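Local coordinates for insecticidal protein (Brevibacillus laterosporus, PDB 7ML9) that is a putative beta-pore-forming toxin active against the western corn rootworm, probably acting by assembling a membrane-spanning pore as its epsilon-toxin-like relatives do, at residues R37-G42 / K252-F257; Y134-S139 / K183-K188. One frame throughout, in Å; residues are numbered along the deposited sequence.

In the fold
The two contacts lie on opposite sides of the centre of a long, strand-rich molecule, their centres about 51 Å apart and their nearest atoms about 27 Å apart, so neither touches the other. Contact 1 packs helix 28-48 against the loop that follows helix 242-252, at the end of the molecule where the two helices lie; a sodium ion bound by Glu30 and Asp34 of the same first helix is about 8 Å from the side chain of Glu38. Contact 2 pairs strands 130-147 and 178-189 in the elongated sheet. Along the sequence contact 2 is nested inside the loop that contact 1 closes.

Contact 1 of 2, residues R37-G42 / K252-F257; sequences REDEAG and KGWGDF. With EDO (1,2-ethanediol), chain E; EDO (1,2-ethanediol), chain H.
Trp254, just beyond the Schellman motif that ends helix 242-252, lays one face of its indole over Gly42 on helix 28-48. Gly253, with positive phi, is the C-prime residue of that motif, and the turn delivers the tryptophan to the neighbouring helix. The CA of Gly42 stands 3.5 Å from the centroid of the six-membered ring and 10° off its normal, a CH-pi contact. Glycine suits the place because a CB here would run into the ring. On the opposite face lies Lys252 CB, near the rim, so the indole is sandwiched between the Lys252 side chain and helix 28-48. Asp39 comes to the edge instead: its OD1 lies in the ring plane, 3.6 Å from Trp254 CZ3. This carboxylate also forms salt bridges with Arg229 and Lys248, which would favour its charged form, and accepts a hydrogen bond from an ethanediol.

Glu38 reaches along the loop. Its chain is bent by the turn about CB-CG (chi2 -83°), bringing OE2 to 3.4 Å from Gly255 CA, where the absence of a side chain leaves room for the carboxylate. The aliphatic part of the same residue meets Phe257, with CG at the ring edge, 4.0 Å from CE2, and the carboxylate plane perpendicular to the ring. Trp254 NE1 makes only weak hydrogen bonds to both oxygens of a second ethanediol, 3.2 Å to its O1.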
ATOM      1  N   ARG A  37     -13.717 -27.862   6.534  1.00 13.21           N
ATOM      2  CA  ARG A  37     -13.143 -29.156   6.900  1.00 20.68           C
ATOM      3  C   ARG A  37     -12.625 -29.163   8.340  1.00 24.18           C
ATOM      4  O   ARG A  37     -12.700 -30.192   9.021  1.00 17.38           O
ATOM      5  CB  ARG A  37     -12.018 -29.531   5.930  1.00 17.52           C
ATOM      6  CG  ARG A  37     -12.485 -29.698   4.469  1.00 17.33           C
ATOM      7  CD  ARG A  37     -11.307 -29.843   3.513  1.00 19.68           C
ATOM      8  NE  ARG A  37     -11.784 -29.862   2.134  1.00 22.91           N
ATOM      9  CZ  ARG A  37     -11.338 -29.068   1.165  1.00 25.81           C
ATOM     10  NH1 ARG A  37     -10.365 -28.185   1.409  1.00 18.57           N
ATOM     11  NH2 ARG A  37     -11.858 -29.173  -0.059  1.00 23.62           N
ATOM     12  N   GLU A  38     -12.077 -28.037   8.816  1.00 16.74           N
ATOM     13  CA  GLU A  38     -11.569 -27.982  10.191  1.00 18.54           C
ATOM     14  C   GLU A  38     -12.698 -28.141  11.194  1.00 17.72           C
ATOM     15  O   GLU A  38     -12.587 -28.910  12.153  1.00 17.31           O
ATOM     16  CB  GLU A  38     -10.830 -26.661  10.461  1.00 18.43           C
ATOM     17  CG  GLU A  38      -9.635 -26.429   9.590  1.00 20.33           C
ATOM     18  CD  GLU A  38      -8.391 -27.118  10.104  1.00 27.52           C
ATOM     19  OE1 GLU A  38      -8.457 -27.726  11.196  1.00 26.16           O
ATOM     20  OE2 GLU A  38      -7.345 -27.039   9.421  1.00 30.66           O
ATOM     21  N   ASP A  39     -13.792 -27.402  10.994  1.00 15.62           N
ATOM     22  CA  ASP A  39     -14.933 -27.495  11.898  1.00 17.84           C
ATOM     23  C   ASP A  39     -15.509 -28.905  11.898  1.00 22.99           C
ATOM     24  O   ASP A  39     -15.823 -29.458  12.959  1.00 19.02           O
ATOM     25  CB  ASP A  39     -15.993 -26.479  11.483  1.00 17.35           C
ATOM     26  CG  ASP A  39     -17.182 -26.426  12.441  1.00 25.67           C
ATOM     27  OD1 ASP A  39     -17.056 -26.792  13.631  1.00 22.17           O
ATOM     28  OD2 ASP A  39     -18.250 -25.982  12.002  1.00 22.28           O
ATOM     29  N   GLU A  40     -15.634 -29.503  10.713  1.00 17.16           N
ATOM     30  CA  GLU A  40     -16.112 -30.880  10.592  1.00 22.65           C
ATOM     31  C   GLU A  40     -15.271 -31.832  11.437  1.00 19.38           C
ATOM     32  O   GLU A  40     -15.785 -32.499  12.342  1.00 21.12           O
ATOM     33  CB  GLU A  40     -16.087 -31.292   9.120  1.00 19.13           C
ATOM     34  CG  GLU A  40     -16.661 -32.684   8.796  1.00 16.48           C
ATOM     35  CD  GLU A  40     -16.707 -32.903   7.291  1.00 16.59           C
ATOM     36  OE1 GLU A  40     -15.668 -33.308   6.703  1.00 21.67           O
ATOM     37  OE2 GLU A  40     -17.765 -32.627   6.694  1.00 21.93           O
ATOM     38  N   ALA A  41     -13.968 -31.899  11.158  1.00 17.28           N
ATOM     39  CA  ALA A  41     -13.104 -32.837  11.865  1.00 20.04           C
ATOM     40  C   ALA A  41     -13.037 -32.520  13.355  1.00 22.53           C
ATOM     41  O   ALA A  41     -13.159 -33.421  14.197  1.00 21.14           O
ATOM     42  CB  ALA A  41     -11.706 -32.830  11.251  1.00 17.43           C
ATOM     43  N   GLY A  42     -12.812 -31.247  13.705  1.00 19.66           N
ATOM     44  CA  GLY A  42     -12.688 -30.888  15.114  1.00 21.45           C
ATOM     45  C   GLY A  42     -13.918 -31.247  15.934  1.00 19.61           C
ATOM     46  O   GLY A  42     -13.806 -31.728  17.067  1.00 21.55           O
ATOM     47  N   LYS A 252     -10.966 -22.478  19.050  1.00 19.43           N
ATOM     48  CA  LYS A 252     -10.514 -23.846  19.295  1.00 16.67           C
ATOM     49  C   LYS A 252      -9.072 -24.100  18.913  1.00 23.55           C
ATOM     50  O   LYS A 252      -8.516 -25.124  19.314  1.00 21.44           O
ATOM     51  CB  LYS A 252     -11.360 -24.854  18.497  1.00 20.55           C
ATOM     52  CG  LYS A 252     -12.844 -24.813  18.765  1.00 20.58           C
ATOM     53  CD  LYS A 252     -13.215 -25.664  19.948  1.00 22.80           C
ATOM     54  CE  LYS A 252     -14.698 -25.574  20.242  1.00 21.54           C
ATOM     55  NZ  LYS A 252     -14.933 -26.250  21.563  1.00 23.63           N
ATOM     56  N   GLY A 253      -8.460 -23.250  18.101  1.00 17.40           N
ATOM     57  CA  GLY A 253      -7.171 -23.622  17.582  1.00 15.02           C
ATOM     58  C   GLY A 253      -7.215 -24.617  16.448  1.00 18.01           C
ATOM     59  O   GLY A 253      -6.237 -25.329  16.229  1.00 21.53           O
ATOM     60  N   TRP A 254      -8.323 -24.700  15.716  1.00 15.42           N
ATOM     61  CA  TRP A 254      -8.427 -25.622  14.585  1.00 18.30           C
ATOM     62  C   TRP A 254      -7.990 -24.920  13.302  1.00 21.71           C
ATOM     63  O   TRP A 254      -8.762 -24.161  12.714  1.00 21.85           O
ATOM     64  CB  TRP A 254      -9.853 -26.131  14.437  1.00 18.92           C
ATOM     65  CG  TRP A 254     -10.384 -26.915  15.621  1.00 18.80           C
ATOM     66  CD1 TRP A 254      -9.666 -27.461  16.652  1.00 20.92           C
ATOM     67  CD2 TRP A 254     -11.760 -27.226  15.874  1.00 16.66           C
ATOM     68  NE1 TRP A 254     -10.525 -28.099  17.533  1.00 20.80           N
ATOM     69  CE2 TRP A 254     -11.811 -27.970  17.074  1.00 18.28           C
ATOM     70  CE3 TRP A 254     -12.955 -26.952  15.195  1.00 16.15           C
ATOM     71  CZ2 TRP A 254     -13.013 -28.440  17.611  1.00 18.75           C
ATOM     72  CZ3 TRP A 254     -14.151 -27.416  15.728  1.00 18.63           C
ATOM     73  CH2 TRP A 254     -14.170 -28.153  16.930  1.00 19.14           C
ATOM     74  N   GLY A 255      -6.787 -25.229  12.831  1.00 17.25           N
ATOM     75  CA  GLY A 255      -6.272 -24.666  11.599  1.00 27.57           C
ATOM     76  C   GLY A 255      -5.633 -23.299  11.796  1.00 26.51           C
ATOM     77  O   GLY A 255      -5.804 -22.628  12.817  1.00 22.98           O
ATOM     78  N   ASP A 256      -4.876 -22.881  10.772  1.00 20.73           N
ATOM     79  CA  ASP A 256      -4.144 -21.612  10.773  1.00 23.67           C
ATOM     80  C   ASP A 256      -4.921 -20.609   9.926  1.00 18.03           C
ATOM     81  O   ASP A 256      -4.908 -20.683   8.695  1.00 23.06           O
ATOM     82  CB  ASP A 256      -2.733 -21.814  10.228  1.00 28.85           C
ATOM     83  CG  ASP A 256      -1.889 -20.536  10.265  1.00 36.77           C
ATOM     84  OD1 ASP A 256      -2.355 -19.507  10.796  1.00 34.13           O
ATOM     85  OD2 ASP A 256      -0.754 -20.560   9.745  1.00 41.58           O
ATOM     86  N   PHE A 257      -5.605 -19.679  10.584  1.00 17.81           N
ATOM     87  CA  PHE A 257      -6.315 -18.628   9.864  1.00 20.00           C
ATOM     88  C   PHE A 257      -5.866 -17.263  10.360  1.00 14.57           C
ATOM     89  O   PHE A 257      -6.697 -16.392  10.635  1.00 15.25           O
ATOM     90  CB  PHE A 257      -7.829 -18.821  10.003  1.00 17.54           C
ATOM     91  CG  PHE A 257      -8.289 -20.135   9.441  1.00 20.08           C
ATOM     92  CD1 PHE A 257      -8.438 -20.285   8.076  1.00 18.39           C
ATOM     93  CD2 PHE A 257      -8.483 -21.238  10.270  1.00 18.97           C
ATOM     94  CE1 PHE A 257      -8.817 -21.507   7.528  1.00 20.77           C
ATOM     95  CE2 PHE A 257      -8.854 -22.464   9.734  1.00 19.53           C
ATOM     96  CZ  PHE A 257      -9.017 -22.595   8.358  1.00 15.05           C
TER
HETATM   97  C1  EDO E 404      -9.372 -28.757  20.958  1.00 40.26           C
HETATM   98  O1  EDO E 404      -9.129 -27.491  20.345  1.00 29.64           O
HETATM   99  C2  EDO E 404     -10.789 -28.736  21.509  1.00 33.97           C
HETATM  100  O2  EDO E 404     -11.649 -29.280  20.505  1.00 27.64           O
HETATM  101  C1  EDO H 407     -20.904 -24.692  14.081  1.00 32.42           C
HETATM  102  O1  EDO H 407     -19.798 -25.604  14.048  1.00 37.54           O
HETATM  103  C2  EDO H 407     -20.405 -23.273  14.316  1.00 36.93           C
HETATM  104  O2  EDO H 407     -21.474 -22.516  14.890  1.00 51.53           O

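Contact 2 of 2, residues Y134-S139 / K183-K188; sequences YTESTS and KQVSYK
Tyr187 OH donates a 2.6 Å hydrogen bond to Glu136 OE2, joining the two strands through side chains on one face of the sheet. The carboxylate oxygen accepts it through its anti lone pair, and OE2 lies at the edge of the tyrosine ring near its plane. Glu136 gets there with its chain extended beyond CG (chi2 172°), passing over Val185, whose CG2 is 3.6 Å from OE2. That methyl also rests on one face of the Tyr187 ring, so a branched apolar residue fills the angle between acid and phenol. Tyr134 adds its CB, 3.5 Å from Tyr187 CE2; the two rings themselves meet obliquely, with planes 33° apart. On the opposite face of the sheet, Thr135 and Gln184 lie side by side, pointing the same way, a pairing that suits a hydroxyl able to accept and an amide N-H able to donate: Gln184 NE2 gives a hydrogen bond of 3.0 Å to Thr135 OG1, which lies close to the amide plane.

The backbone sets this register. Tyr134 with Val185 and Glu136 with Lys183 are hydrogen-bonded pairs, flanking the non-hydrogen-bonded pair Thr135 with Gln184; Val185 N to Tyr134 O measures 2.8 Å.

Further out, Arg314 on strand 303-323 forms a salt bridge with Glu136 OE2, which would favour the charged carboxylate. On strand 266-289, Gly280 N bonds Tyr187 OH, while Asn278 ND2 bonds Tyr134 OH. The whole is an antiparallel strand pair within the elongated beta-sheet of the aerolysin/epsilon-toxin type of beta-pore-forming protein.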
ATOM      1  N   TYR A 134      10.303  17.718 -14.047  1.00 22.54           N
ATOM      2  CA  TYR A 134      10.561  16.619 -13.133  1.00 23.65           C
ATOM      3  C   TYR A 134       9.547  15.509 -13.371  1.00 17.83           C
ATOM      4  O   TYR A 134       8.373  15.782 -13.629  1.00 21.82           O
ATOM      5  CB  TYR A 134      10.471  17.111 -11.687  1.00 22.07           C
ATOM      6  CG  TYR A 134      10.997  16.132 -10.672  1.00 21.82           C
ATOM      7  CD1 TYR A 134      12.360  15.987 -10.461  1.00 22.40           C
ATOM      8  CD2 TYR A 134      10.124  15.336  -9.928  1.00 27.31           C
ATOM      9  CE1 TYR A 134      12.856  15.085  -9.523  1.00 30.44           C
ATOM     10  CE2 TYR A 134      10.603  14.437  -8.995  1.00 27.38           C
ATOM     11  CZ  TYR A 134      11.970  14.305  -8.797  1.00 29.18           C
ATOM     12  OH  TYR A 134      12.452  13.403  -7.861  1.00 27.06           O
ATOM     13  N   THR A 135       9.999  14.266 -13.262  1.00 23.09           N
ATOM     14  CA  THR A 135       9.111  13.108 -13.355  1.00 26.86           C
ATOM     15  C   THR A 135       8.849  12.573 -11.952  1.00 18.93           C
ATOM     16  O   THR A 135       9.713  11.927 -11.357  1.00 21.88           O
ATOM     17  CB  THR A 135       9.711  12.032 -14.247  1.00 26.82           C
ATOM     18  OG1 THR A 135       9.914  12.561 -15.564  1.00 25.84           O
ATOM     19  CG2 THR A 135       8.768  10.811 -14.313  1.00 30.71           C
ATOM     20  N   GLU A 136       7.661  12.868 -11.432  1.00 21.40           N
ATOM     21  CA  GLU A 136       7.159  12.215 -10.233  1.00 21.81           C
ATOM     22  C   GLU A 136       6.749  10.786 -10.572  1.00 29.61           C
ATOM     23  O   GLU A 136       6.193  10.510 -11.644  1.00 22.22           O
ATOM     24  CB  GLU A 136       5.962  12.976  -9.663  1.00 20.73           C
ATOM     25  CG  GLU A 136       6.220  14.441  -9.327  1.00 24.69           C
ATOM     26  CD  GLU A 136       4.953  15.161  -8.949  1.00 29.65           C
ATOM     27  OE1 GLU A 136       3.861  14.569  -9.117  1.00 33.40           O
ATOM     28  OE2 GLU A 136       5.029  16.317  -8.491  1.00 30.38           O
ATOM     29  N   SER A 137       7.038   9.876  -9.656  1.00 25.80           N
ATOM     30  CA  SER A 137       6.757   8.464  -9.837  1.00 24.77           C
ATOM     31  C   SER A 137       6.131   7.924  -8.563  1.00 31.45           C
ATOM     32  O   SER A 137       6.568   8.267  -7.463  1.00 24.06           O
ATOM     33  CB  SER A 137       8.035   7.678 -10.161  1.00 21.50           C
ATOM     34  OG  SER A 137       7.732   6.443 -10.773  1.00 40.01           O
ATOM     35  N   THR A 138       5.097   7.100  -8.718  1.00 27.03           N
ATOM     36  CA  THR A 138       4.535   6.323  -7.617  1.00 27.83           C
ATOM     37  C   THR A 138       4.445   4.879  -8.072  1.00 30.81           C
ATOM     38  O   THR A 138       3.896   4.607  -9.144  1.00 30.78           O
ATOM     39  CB  THR A 138       3.149   6.814  -7.220  1.00 31.60           C
ATOM     40  OG1 THR A 138       3.220   8.172  -6.774  1.00 32.06           O
ATOM     41  CG2 THR A 138       2.584   5.936  -6.099  1.00 30.09           C
ATOM     42  N   SER A 139       4.989   3.955  -7.285  1.00 25.26           N
ATOM     43  CA  SER A 139       4.854   2.549  -7.623  1.00 27.81           C
ATOM     44  C   SER A 139       4.436   1.751  -6.391  1.00 30.21           C
ATOM     45  O   SER A 139       4.626   2.174  -5.243  1.00 20.53           O
ATOM     46  CB  SER A 139       6.139   1.983  -8.247  1.00 27.20           C
ATOM     47  OG  SER A 139       7.224   2.003  -7.352  1.00 41.59           O
ATOM     48  N   LYS A 183       4.055  11.104 -13.589  1.00 29.35           N
ATOM     49  CA  LYS A 183       3.615  12.399 -14.081  1.00 31.22           C
ATOM     50  C   LYS A 183       4.852  13.248 -14.326  1.00 36.86           C
ATOM     51  O   LYS A 183       5.700  13.379 -13.438  1.00 27.78           O
ATOM     52  CB  LYS A 183       2.699  13.131 -13.098  1.00 28.59           C
ATOM     53  CG  LYS A 183       1.554  12.350 -12.509  1.00 36.29           C
ATOM     54  CD  LYS A 183       0.721  13.277 -11.644  1.00 43.88           C
ATOM     55  CE  LYS A 183      -0.104  12.502 -10.631  1.00 48.70           C
ATOM     56  NZ  LYS A 183      -1.204  11.759 -11.295  1.00 48.22           N
ATOM     57  N   GLN A 184       4.971  13.809 -15.525  1.00 30.75           N
ATOM     58  CA  GLN A 184       5.892  14.918 -15.703  1.00 27.64           C
ATOM     59  C   GLN A 184       5.213  16.174 -15.190  1.00 26.42           C
ATOM     60  O   GLN A 184       4.028  16.408 -15.447  1.00 26.34           O
ATOM     61  CB  GLN A 184       6.304  15.083 -17.164  1.00 32.20           C
ATOM     62  CG  GLN A 184       7.439  14.171 -17.550  1.00 35.01           C
ATOM     63  CD  GLN A 184       6.943  12.780 -17.869  1.00 36.16           C
ATOM     64  OE1 GLN A 184       5.859  12.618 -18.424  1.00 43.09           O
ATOM     65  NE2 GLN A 184       7.721  11.770 -17.506  1.00 30.45           N
ATOM     66  N   VAL A 185       5.954  16.965 -14.418  1.00 24.91           N
ATOM     67  CA  VAL A 185       5.418  18.203 -13.882  1.00 23.40           C
ATOM     68  C   VAL A 185       6.451  19.296 -14.116  1.00 21.51           C
ATOM     69  O   VAL A 185       7.634  19.036 -14.338  1.00 23.31           O
ATOM     70  CB  VAL A 185       5.068  18.101 -12.376  1.00 25.22           C
ATOM     71  CG1 VAL A 185       4.011  17.025 -12.130  1.00 30.57           C
ATOM     72  CG2 VAL A 185       6.332  17.813 -11.552  1.00 26.25           C
ATOM     73  N   SER A 186       5.978  20.524 -14.089  1.00 23.72           N
ATOM     74  CA  SER A 186       6.855  21.682 -14.069  1.00 31.43           C
ATOM     75  C   SER A 186       6.805  22.259 -12.664  1.00 24.61           C
ATOM     76  O   SER A 186       5.719  22.568 -12.155  1.00 30.03           O
ATOM     77  CB  SER A 186       6.434  22.724 -15.108  1.00 28.08           C
ATOM     78  OG  SER A 186       7.445  23.706 -15.265  1.00 41.19           O
ATOM     79  N   TYR A 187       7.972  22.361 -12.032  1.00 22.37           N
ATOM     80  CA  TYR A 187       8.133  23.065 -10.770  1.00 23.12           C
ATOM     81  C   TYR A 187       8.652  24.468 -11.047  1.00 28.02           C
ATOM     82  O   TYR A 187       9.532  24.650 -11.891  1.00 22.10           O
ATOM     83  CB  TYR A 187       9.114  22.338  -9.854  1.00 19.85           C
ATOM     84  CG  TYR A 187       8.642  20.971  -9.390  1.00 21.86           C
ATOM     85  CD1 TYR A 187       7.330  20.761  -9.003  1.00 26.89           C
ATOM     86  CD2 TYR A 187       9.527  19.906  -9.316  1.00 21.82           C
ATOM     87  CE1 TYR A 187       6.906  19.509  -8.558  1.00 24.71           C
ATOM     88  CE2 TYR A 187       9.111  18.646  -8.873  1.00 24.22           C
ATOM     89  CZ  TYR A 187       7.804  18.464  -8.502  1.00 21.93           C
ATOM     90  OH  TYR A 187       7.400  17.216  -8.061  1.00 24.78           O
ATOM     91  N   LYS A 188       8.117  25.451 -10.332  1.00 23.45           N
ATOM     92  CA  LYS A 188       8.499  26.843 -10.525  1.00 29.76           C
ATOM     93  C   LYS A 188       8.771  27.493  -9.174  1.00 32.58           C
ATOM     94  O   LYS A 188       8.050  27.248  -8.199  1.00 29.72           O
ATOM     95  CB  LYS A 188       7.403  27.593 -11.273  1.00 28.87           C
ATOM     96  CG  LYS A 188       7.651  29.062 -11.494  1.00 37.22           C
ATOM     97  CD  LYS A 188       6.609  29.624 -12.451  1.00 43.63           C
ATOM     98  CE  LYS A 188       5.203  29.267 -12.008  1.00 46.14           C
ATOM     99  NZ  LYS A 188       4.349  30.473 -11.813  1.00 56.37           N
TER